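Local atomic coordinates of neuraminidase (Influenza A virus, PDB entry 4GDI), a protein that is a neuraminidase-like surface protein of a bat influenza A virus that may cleave terminal sialic acids, though its putative active site has diverged. Residues R222-F227 / Q234-C239; I271-P276 / N298-E303; N196-T201 / T214-D219. All blocks are in the same frame, centred on the assembly; numbering follows the deposited sequence.

Contact 1 of 3, residues R222-F227 / Q234-C239; sequences RPLLRF and QIVEPC. With FUC (alpha-L-fucopyranose), chain G.
Leu224 to Arg226 pair antiparallel with Gln234 to Val236, the strand axes approaching to 4.7 Å at 156°. Leu224 and Val236 form a hydrogen-bonded pair, joined by Leu224 N to Val236 O and Val236 N to Leu224 O, both 2.8 Å; Arg226 and Gln234 form the next such pair. Between them Leu225 faces Ile235 in a non-hydrogen-bonded pair on the opposite face of the sheet, where Leu225 CD1 lies 3.9 Å from Ile235 CG1. On the face bearing Leu224 and Val236, Arg226 runs alongside Gln234 in the same direction, its CG anti to the carbonyl carbon (chi1 -61°) and its chain extended to NE. Arg226 NH1 gives a 2.8 Å bond to Gln234 OE1, which lies in the guanidinium plane; the two flat groups are turned 64° apart and the donor stands above the amide carbonyl plane. Val236 CG2 packs over one guanidinium face, 3.6 Å from Arg226 NH1. Salt bridges to Asp273 and Glu301 also hold this guanidinium. Beyond the strand ends, Pro238 CD abuts Arg222 O at 3.1 Å, and Cys239 is tied by disulfide to Cys256. The outward carbonyl of Ile235, at the edge of the sheet, accepts a 3.2 Å bond from O4 of a glycan fucose. This is the outer beta hairpin of a four-stranded antiparallel blade in the neuraminidase beta-propeller, with strand 233-236 outermost.

Contact 2 of 3, residues I271-P276 / N298-E303; sequences ILDEKP and NGIESE
Ile300 meets both Ile271 and Asp273. Its CD1 approaches CG2 of Ile271 to 4.0 Å, the two side chains crossing at about a right angle, while its other branch, CG2, sits 3.6 Å from Asp273 OD1. The branching explains this double contact: CG1 is anti to the backbone N (chi1 -161°) and carries CD1 to Ile271, leaving CG2 between the N and the carbonyl carbon, beside the carboxylate. Farther along, Gly299 CA lies 3.7 Å from Glu274 O, and the aliphatic part of Lys275 runs past the backbone of Gly299 and Asn298, with Lys275 CG 4.1 Å from Gly299 CA. The polar link is a single water. It donates to Asp273 OD1 and to Glu274 O, and accepts from Ile300 N at 2.9 Å, tying three groups from two loops together.

Next come the elements that set these groups in place. Asp273 is the centre of an inverse gamma turn, and its OD2 makes a salt bridge with Arg226, which also pairs with Glu301. Gly299 opens a type I turn in which its O receives both Ser302 N and Ser302 OG, the latter at 2.6 Å in the carbonyl plane. Leu224 and Pro238 pack against both isoleucines, and Lys210 forms a salt bridge with Glu274.

The loops before strand 277-281 and after strand 289-296 thus meet through an apolar pair, a bridging water and a shared arginine. With Asp273 on one segment and Glu301 on the other, Arg226 probably offsets their mutual repulsion, and the water's two donated bonds leave it oriented to receive the Ile300 amide.

Contact 3 of 3, residues N196-T201 / T214-D219; sequences NFEYST and TNLWND. With CA (calcium ion), chain R.
Asn196 reaches across to Leu216, its OD1 taking the Leu216 N-H at 2.9 Å on a lone pair in the carbonyl plane. CG anti to the backbone N (chi1 172°) places the amide for this bond; its ND2 gives a bond to Glu198 OE2, on the anti lone pair, and another to Ser172. Glu198 OE1 is held by Arg146. Two backbone bonds join Glu198 and Thr214 as an antiparallel hydrogen-bonded pair, Thr214 N to Glu198 O being 2.8 Å. Asn196 O, by contrast, is buried without a hydrogen-bonding partner, though Asn215 CA makes a CA-H...O contact with it at 3.3 Å. A water joins Tyr199 O to Thr214 OG1, whose stronger partner is Ile267. Leu216 CD1 rests 3.6 Å from Tyr199 OH, and Glu198 CG lies against the same methyl.

Asn215 OD1 accepts from Trp217 N at 2.8 Å, an Asx turn, and from Asn218 N as well, making an Asx motif, while its ND2 donates to Asn218 OD1. The turn lies in the loop whose carbonyls, Asn215 O and Asp219 O, each bind calcium at 2.3 Å. Asp245, Gly263, Gly265 and a water complete the calcium site of this neuraminidase propeller.

Along the chain of the beta-propeller the order is contact 3, contact 1, contact 2. Contacts 1 and 3 belong to the four-stranded blade 200-205, 208-214, 224-228, 233-236: contact 3 at the approach to its first strand and the calcium loop following its second, contact 1 in its last hairpin. Contact 2 lies in loops around the following strands. The centre of contact 1 is about 11 Å from each of the others, whose centres are about 19 Å apart and whose nearest atoms are about 6 Å apart. Contact 1 is therefore the bridge: Phe197 packs on Pro223 and Leu225 on one side, while Cys239 N probably bonds to Ile300 O on the other, joining the calcium-bearing blade to the loops beyond.

Contact 1 of 3, residues R222-F227 / Q234-C239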
loop_
_atom_site.group_PDB
_atom_site.type_symbol
_atom_site.label_atom_id
_atom_site.label_comp_id
_atom_site.label_asym_id
_atom_site.label_seq_id
_atom_site.Cartn_x
_atom_site.Cartn_y
_atom_site.Cartn_z
ATOM N N ARG A 222 23.277 2.735 35.479
ATOM C CA ARG A 222 21.844 2.839 35.186
ATOM C C ARG A 222 21.085 2.159 36.300
ATOM O O ARG A 222 21.333 0.996 36.587
ATOM C CB ARG A 222 21.519 2.175 33.855
ATOM C CG ARG A 222 22.254 2.785 32.686
ATOM C CD ARG A 222 21.853 2.114 31.393
ATOM N NE ARG A 222 22.477 2.715 30.223
ATOM C CZ ARG A 222 22.076 3.857 29.667
ATOM N NH1 ARG A 222 21.071 4.532 30.197
ATOM N NH2 ARG A 222 22.691 4.327 28.584
ATOM N N PRO A 223 20.182 2.895 36.958
ATOM C CA PRO A 223 19.314 2.268 37.959
ATOM C C PRO A 223 18.343 1.283 37.303
ATOM O O PRO A 223 17.956 1.444 36.135
ATOM C CB PRO A 223 18.549 3.449 38.556
ATOM C CG PRO A 223 18.519 4.465 37.460
ATOM C CD PRO A 223 19.809 4.297 36.690
ATOM N N LEU A 224 17.947 0.273 38.057
ATOM C CA LEU A 224 17.067 -0.771 37.546
ATOM C C LEU A 224 15.810 -0.891 38.362
ATOM O O LEU A 224 15.820 -0.747 39.585
ATOM C CB LEU A 224 17.785 -2.115 37.567
ATOM C CG LEU A 224 19.070 -2.117 36.752
ATOM C CD1 LEU A 224 19.830 -3.401 36.974
ATOM C CD2 LEU A 224 18.747 -1.928 35.266
ATOM N N LEU A 225 14.713 -1.184 37.679
ATOM C CA LEU A 225 13.442 -1.334 38.358
ATOM C C LEU A 225 12.894 -2.728 38.064
ATOM O O LEU A 225 12.939 -3.189 36.929
ATOM C CB LEU A 225 12.472 -0.253 37.887
ATOM C CG LEU A 225 11.008 -0.378 38.300
ATOM C CD1 LEU A 225 10.796 -0.138 39.786
ATOM C CD2 LEU A 225 10.167 0.587 37.454
ATOM N N ARG A 226 12.408 -3.396 39.103
ATOM C CA ARG A 226 11.719 -4.670 38.958
ATOM C C ARG A 226 10.388 -4.509 39.644
ATOM O O ARG A 226 10.340 -4.070 40.796
ATOM C CB ARG A 226 12.489 -5.791 39.661
ATOM C CG ARG A 226 13.894 -6.023 39.118
ATOM C CD ARG A 226 14.786 -6.626 40.190
ATOM N NE ARG A 226 16.137 -6.871 39.699
ATOM C CZ ARG A 226 17.143 -7.267 40.466
ATOM N NH1 ARG A 226 16.965 -7.439 41.770
ATOM N NH2 ARG A 226 18.332 -7.489 39.929
ATOM N N PHE A 227 9.305 -4.844 38.958
ATOM C CA PHE A 227 7.999 -4.751 39.582
ATOM C C PHE A 227 7.034 -5.820 39.098
ATOM O O PHE A 227 7.279 -6.470 38.088
ATOM C CB PHE A 227 7.425 -3.329 39.456
ATOM C CG PHE A 227 6.991 -2.924 38.067
ATOM C CD1 PHE A 227 5.684 -3.126 37.648
ATOM C CD2 PHE A 227 7.861 -2.250 37.214
ATOM C CE1 PHE A 227 5.264 -2.712 36.395
ATOM C CE2 PHE A 227 7.443 -1.826 35.961
ATOM C CZ PHE A 227 6.142 -2.054 35.549
ATOM N N GLN A 234 11.033 -3.032 43.390
ATOM C CA GLN A 234 12.311 -2.745 44.013
ATOM C C GLN A 234 13.156 -1.981 42.997
ATOM O O GLN A 234 13.136 -2.274 41.801
ATOM C CB GLN A 234 13.016 -4.022 44.497
ATOM C CG GLN A 234 13.904 -4.716 43.483
ATOM C CD GLN A 234 14.777 -5.824 44.088
ATOM O OE1 GLN A 234 14.891 -6.921 43.521
ATOM N NE2 GLN A 234 15.411 -5.538 45.228
ATOM N N ILE A 235 13.877 -0.976 43.467
ATOM C CA ILE A 235 14.834 -0.300 42.611
ATOM C C ILE A 235 16.213 -0.781 43.032
ATOM O O ILE A 235 16.505 -0.851 44.220
ATOM C CB ILE A 235 14.694 1.227 42.706
ATOM C CG1 ILE A 235 13.363 1.645 42.076
ATOM C CG2 ILE A 235 15.851 1.919 42.007
ATOM C CD1 ILE A 235 13.018 3.102 42.264
ATOM N N VAL A 236 17.041 -1.125 42.047
ATOM C CA VAL A 236 18.338 -1.752 42.276
ATOM C C VAL A 236 19.469 -1.009 41.540
ATOM O O VAL A 236 19.254 -0.418 40.477
ATOM C CB VAL A 236 18.269 -3.211 41.793
ATOM C CG1 VAL A 236 19.632 -3.739 41.450
ATOM C CG2 VAL A 236 17.585 -4.072 42.855
ATOM N N GLU A 237 20.667 -1.050 42.112
ATOM C CA GLU A 237 21.863 -0.461 41.507
ATOM C C GLU A 237 22.807 -1.564 41.012
ATOM O O GLU A 237 23.056 -2.536 41.722
ATOM C CB GLU A 237 22.600 0.401 42.546
ATOM C CG GLU A 237 23.764 1.182 41.964
ATOM C CD GLU A 237 23.331 2.390 41.155
ATOM O OE1 GLU A 237 22.106 2.657 41.076
ATOM O OE2 GLU A 237 24.227 3.078 40.607
ATOM N N PRO A 238 23.315 -1.443 39.777
ATOM C CA PRO A 238 24.307 -2.440 39.350
ATOM C C PRO A 238 25.498 -2.492 40.313
ATOM O O PRO A 238 25.920 -1.460 40.828
ATOM C CB PRO A 238 24.739 -1.936 37.976
ATOM C CG PRO A 238 23.496 -1.216 37.449
ATOM C CD PRO A 238 22.940 -0.530 38.689
ATOM N N CYS A 239 26.009 -3.685 40.578
ATOM C CA CYS A 239 27.044 -3.841 41.590
ATOM C C CYS A 239 28.385 -4.165 40.949
ATOM O O CYS A 239 29.321 -4.564 41.634
ATOM C CB CYS A 239 26.638 -4.924 42.605
ATOM S SG CYS A 239 25.141 -4.519 43.537
HETATM C C1 FUC G . 17.592 3.759 48.354
HETATM C C2 FUC G . 17.494 2.243 48.245
HETATM C C3 FUC G . 16.121 1.889 47.687
HETATM C C4 FUC G . 15.998 2.548 46.321
HETATM C C5 FUC G . 16.176 4.060 46.457
HETATM C C6 FUC G . 16.125 4.743 45.088
HETATM O O2 FUC G . 17.644 1.693 49.529
HETATM O O3 FUC G . 15.967 0.496 47.572
HETATM O O4 FUC G . 17.010 2.028 45.487
HETATM O O5 FUC G . 17.421 4.342 47.076
#

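Contact 2 of 3, residues I271-P276 / N298-E303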
loop_
_atom_site.group_PDB
_atom_site.type_symbol
_atom_site.label_atom_id
_atom_site.label_comp_id
_atom_site.label_asym_id
_atom_site.label_seq_id
_atom_site.Cartn_x
_atom_site.Cartn_y
_atom_site.Cartn_z
ATOM N N ILE A 271 19.816 -2.708 30.338
ATOM C CA ILE A 271 20.545 -3.833 30.945
ATOM C C ILE A 271 19.574 -5.012 30.999
ATOM O O ILE A 271 18.483 -4.883 31.551
ATOM C CB ILE A 271 21.010 -3.492 32.384
ATOM C CG1 ILE A 271 22.082 -2.392 32.354
ATOM C CG2 ILE A 271 21.509 -4.744 33.123
ATOM C CD1 ILE A 271 22.661 -2.053 33.707
ATOM N N LEU A 272 19.935 -6.143 30.402
ATOM C CA LEU A 272 19.123 -7.346 30.545
ATOM C C LEU A 272 19.332 -7.920 31.936
ATOM O O LEU A 272 20.371 -8.506 32.231
ATOM C CB LEU A 272 19.465 -8.384 29.483
ATOM C CG LEU A 272 18.528 -9.592 29.378
ATOM C CD1 LEU A 272 17.124 -9.158 29.027
ATOM C CD2 LEU A 272 19.037 -10.580 28.331
ATOM N N ASP A 273 18.311 -7.761 32.767
ATOM C CA ASP A 273 18.395 -8.015 34.198
ATOM C C ASP A 273 17.947 -9.449 34.497
ATOM O O ASP A 273 16.887 -9.679 35.072
ATOM C CB ASP A 273 17.533 -6.981 34.925
ATOM C CG ASP A 273 17.560 -7.131 36.428
ATOM O OD1 ASP A 273 18.429 -7.862 36.967
ATOM O OD2 ASP A 273 16.697 -6.497 37.070
ATOM N N GLU A 274 18.794 -10.387 34.077
ATOM C CA GLU A 274 18.592 -11.813 34.267
ATOM C C GLU A 274 19.881 -12.454 34.819
ATOM O O GLU A 274 20.812 -11.768 35.229
ATOM C CB GLU A 274 18.226 -12.448 32.923
ATOM C CG GLU A 274 17.014 -11.813 32.265
ATOM C CD GLU A 274 15.741 -12.104 33.034
ATOM O OE1 GLU A 274 15.658 -13.221 33.588
ATOM O OE2 GLU A 274 14.837 -11.235 33.101
ATOM N N LYS A 275 19.918 -13.775 34.824
ATOM C CA LYS A 275 21.128 -14.512 35.140
ATOM C C LYS A 275 21.340 -15.542 34.041
ATOM O O LYS A 275 20.599 -16.516 33.963
ATOM C CB LYS A 275 20.994 -15.230 36.479
ATOM C CG LYS A 275 20.975 -14.312 37.689
ATOM C CD LYS A 275 21.171 -15.116 38.970
ATOM C CE LYS A 275 20.848 -14.277 40.192
ATOM N NZ LYS A 275 20.217 -15.097 41.265
ATOM N N PRO A 276 22.335 -15.327 33.174
ATOM C CA PRO A 276 23.257 -14.188 33.109
ATOM C C PRO A 276 22.578 -12.872 32.771
ATOM O O PRO A 276 21.520 -12.863 32.136
ATOM C CB PRO A 276 24.180 -14.560 31.945
ATOM C CG PRO A 276 24.097 -16.042 31.850
ATOM C CD PRO A 276 22.674 -16.350 32.171
ATOM N N ASN A 298 26.687 -14.117 36.734
ATOM C CA ASN A 298 26.115 -14.137 38.077
ATOM C C ASN A 298 25.102 -13.032 38.343
ATOM O O ASN A 298 24.589 -12.910 39.454
ATOM C CB ASN A 298 27.230 -14.154 39.123
ATOM C CG ASN A 298 28.005 -15.476 39.113
ATOM O OD1 ASN A 298 27.487 -16.499 38.681
ATOM N ND2 ASN A 298 29.239 -15.450 39.583
ATOM N N GLY A 299 24.800 -12.243 37.315
ATOM C CA GLY A 299 23.740 -11.251 37.402
ATOM C C GLY A 299 24.256 -9.870 37.739
ATOM O O GLY A 299 25.403 -9.706 38.160
ATOM N N ILE A 300 23.393 -8.873 37.571
ATOM C CA ILE A 300 23.821 -7.488 37.665
ATOM C C ILE A 300 24.130 -7.059 39.097
ATOM O O ILE A 300 24.752 -6.014 39.325
ATOM C CB ILE A 300 22.773 -6.536 37.042
ATOM C CG1 ILE A 300 23.421 -5.193 36.714
ATOM C CG2 ILE A 300 21.572 -6.352 37.968
ATOM C CD1 ILE A 300 24.558 -5.290 35.684
ATOM N N GLU A 301 23.693 -7.842 40.077
ATOM C CA GLU A 301 24.031 -7.524 41.458
ATOM C C GLU A 301 25.237 -8.308 41.974
ATOM O O GLU A 301 25.512 -8.299 43.168
ATOM C CB GLU A 301 22.837 -7.753 42.366
ATOM C CG GLU A 301 21.671 -6.824 42.083
ATOM C CD GLU A 301 20.471 -7.136 42.947
ATOM O OE1 GLU A 301 19.767 -8.130 42.650
ATOM O OE2 GLU A 301 20.245 -6.389 43.920
ATOM N N SER A 302 25.951 -8.984 41.086
ATOM C CA SER A 302 27.208 -9.630 41.460
ATOM C C SER A 302 28.386 -8.692 41.251
ATOM O O SER A 302 28.209 -7.520 40.923
ATOM C CB SER A 302 27.428 -10.870 40.610
ATOM O OG SER A 302 27.655 -10.514 39.264
ATOM N N GLU A 303 29.591 -9.230 41.421
ATOM C CA GLU A 303 30.815 -8.470 41.211
ATOM C C GLU A 303 30.935 -7.980 39.777
ATOM O O GLU A 303 31.632 -6.999 39.505
ATOM C CB GLU A 303 32.035 -9.336 41.552
ATOM C CG GLU A 303 32.699 -8.987 42.864
ATOM C CD GLU A 303 33.748 -10.010 43.271
ATOM O OE1 GLU A 303 34.388 -10.603 42.371
ATOM O OE2 GLU A 303 33.924 -10.226 44.490
HETATM O O HOH W 1 20.616 -9.487 36.807
#

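Contact 3 of 3, residues N196-T201 / T214-D219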
loop_
_atom_site.group_PDB
_atom_site.type_symbol
_atom_site.label_atom_id
_atom_site.label_comp_id
_atom_site.label_asym_id
_atom_site.label_seq_id
_atom_site.Cartn_x
_atom_site.Cartn_y
_atom_site.Cartn_z
ATOM N N ASN A 196 17.472 9.773 39.934
ATOM C CA ASN A 196 16.616 10.210 38.838
ATOM C C ASN A 196 16.427 8.991 37.931
ATOM O O ASN A 196 17.368 8.222 37.747
ATOM C CB ASN A 196 17.300 11.368 38.089
ATOM C CG ASN A 196 16.588 11.762 36.816
ATOM O OD1 ASN A 196 17.155 11.691 35.729
ATOM N ND2 ASN A 196 15.356 12.209 36.945
ATOM N N PHE A 197 15.229 8.814 37.382
ATOM C CA PHE A 197 14.881 7.590 36.642
ATOM C C PHE A 197 14.075 7.873 35.370
ATOM O O PHE A 197 12.867 7.605 35.316
ATOM C CB PHE A 197 14.073 6.648 37.545
ATOM C CG PHE A 197 14.124 5.192 37.113
ATOM C CD1 PHE A 197 13.321 4.726 36.077
ATOM C CD2 PHE A 197 14.984 4.291 37.749
ATOM C CE1 PHE A 197 13.378 3.388 35.679
ATOM C CE2 PHE A 197 15.046 2.959 37.354
ATOM C CZ PHE A 197 14.243 2.505 36.318
ATOM N N GLU A 198 14.742 8.438 34.365
ATOM C CA GLU A 198 14.116 8.802 33.096
ATOM C C GLU A 198 14.283 7.689 32.056
ATOM O O GLU A 198 15.122 6.799 32.208
ATOM C CB GLU A 198 14.756 10.077 32.523
ATOM C CG GLU A 198 14.785 11.277 33.478
ATOM C CD GLU A 198 13.421 11.877 33.743
ATOM O OE1 GLU A 198 12.530 11.808 32.865
ATOM O OE2 GLU A 198 13.241 12.435 34.844
ATOM N N TYR A 199 13.493 7.776 30.989
ATOM C CA TYR A 199 13.681 6.949 29.804
ATOM C C TYR A 199 13.601 5.444 30.086
ATOM O O TYR A 199 14.362 4.662 29.501
ATOM C CB TYR A 199 15.038 7.229 29.167
ATOM C CG TYR A 199 15.399 8.679 28.968
ATOM C CD1 TYR A 199 14.427 9.656 28.812
ATOM C CD2 TYR A 199 16.737 9.068 28.916
ATOM C CE1 TYR A 199 14.782 10.988 28.599
ATOM C CE2 TYR A 199 17.101 10.394 28.718
ATOM C CZ TYR A 199 16.120 11.345 28.555
ATOM O OH TYR A 199 16.486 12.651 28.358
ATOM N N SER A 200 12.694 5.035 30.969
ATOM C CA SER A 200 12.511 3.619 31.253
ATOM C C SER A 200 12.382 2.840 29.962
ATOM O O SER A 200 11.562 3.181 29.115
ATOM C CB SER A 200 11.232 3.382 32.070
ATOM O OG SER A 200 11.335 3.952 33.350
ATOM N N THR A 201 13.154 1.764 29.835
ATOM C CA THR A 201 12.954 0.800 28.777
ATOM C C THR A 201 12.822 -0.570 29.441
ATOM O O THR A 201 13.622 -0.943 30.309
ATOM C CB THR A 201 14.084 0.854 27.716
ATOM O OG1 THR A 201 13.892 -0.156 26.719
ATOM C CG2 THR A 201 15.477 0.653 28.355
ATOM N N THR A 214 17.578 5.780 33.094
ATOM C CA THR A 214 18.722 6.645 32.836
ATOM C C THR A 214 18.693 7.728 33.902
ATOM O O THR A 214 17.689 8.421 34.062
ATOM C CB THR A 214 18.647 7.261 31.451
ATOM O OG1 THR A 214 18.784 6.236 30.462
ATOM C CG2 THR A 214 19.780 8.323 31.242
ATOM N N ASN A 215 19.766 7.829 34.678
ATOM C CA ASN A 215 19.864 8.848 35.716
ATOM C C ASN A 215 20.599 10.064 35.159
ATOM O O ASN A 215 21.800 10.012 34.931
ATOM C CB ASN A 215 20.594 8.299 36.950
ATOM C CG ASN A 215 20.574 9.262 38.131
ATOM O OD1 ASN A 215 20.567 10.481 37.958
ATOM N ND2 ASN A 215 20.572 8.714 39.334
ATOM N N LEU A 216 19.864 11.152 34.944
ATOM C CA LEU A 216 20.410 12.353 34.308
ATOM C C LEU A 216 21.015 13.323 35.326
ATOM O O LEU A 216 21.551 14.378 34.969
ATOM C CB LEU A 216 19.302 13.078 33.539
ATOM C CG LEU A 216 18.694 12.346 32.345
ATOM C CD1 LEU A 216 17.640 13.233 31.665
ATOM C CD2 LEU A 216 19.765 11.936 31.353
ATOM N N TRP A 217 20.924 12.949 36.594
ATOM C CA TRP A 217 21.280 13.824 37.697
ATOM C C TRP A 217 22.664 13.505 38.256
ATOM O O TRP A 217 23.598 14.295 38.104
ATOM C CB TRP A 217 20.233 13.680 38.796
ATOM C CG TRP A 217 20.558 14.386 40.052
ATOM C CD1 TRP A 217 21.474 15.384 40.222
ATOM C CD2 TRP A 217 19.971 14.154 41.335
ATOM N NE1 TRP A 217 21.485 15.795 41.530
ATOM C CE2 TRP A 217 20.576 15.053 42.238
ATOM C CE3 TRP A 217 18.992 13.270 41.813
ATOM C CZ2 TRP A 217 20.241 15.090 43.586
ATOM C CZ3 TRP A 217 18.654 13.315 43.148
ATOM C CH2 TRP A 217 19.278 14.219 44.025
ATOM N N ASN A 218 22.788 12.341 38.889
ATOM C CA ASN A 218 23.973 12.022 39.671
ATOM C C ASN A 218 24.436 10.571 39.567
ATOM O O ASN A 218 24.918 10.017 40.555
ATOM C CB ASN A 218 23.677 12.315 41.140
ATOM C CG ASN A 218 22.450 11.580 41.635
ATOM O OD1 ASN A 218 21.865 10.766 40.907
ATOM N ND2 ASN A 218 22.048 11.854 42.873
ATOM N N ASP A 219 24.296 9.942 38.402
ATOM C CA ASP A 219 24.756 8.558 38.263
ATOM C C ASP A 219 25.085 8.206 36.841
ATOM O O ASP A 219 24.345 8.533 35.912
ATOM C CB ASP A 219 23.715 7.564 38.810
ATOM C CG ASP A 219 24.307 6.192 39.141
ATOM O OD1 ASP A 219 25.510 5.941 38.892
ATOM O OD2 ASP A 219 23.547 5.334 39.652
HETATM CA CA CA R . 23.884 9.820 34.027
HETATM O O HOH W 2 16.947 4.071 30.024
HETATM O O HOH W 3 26.162 9.906 33.209
#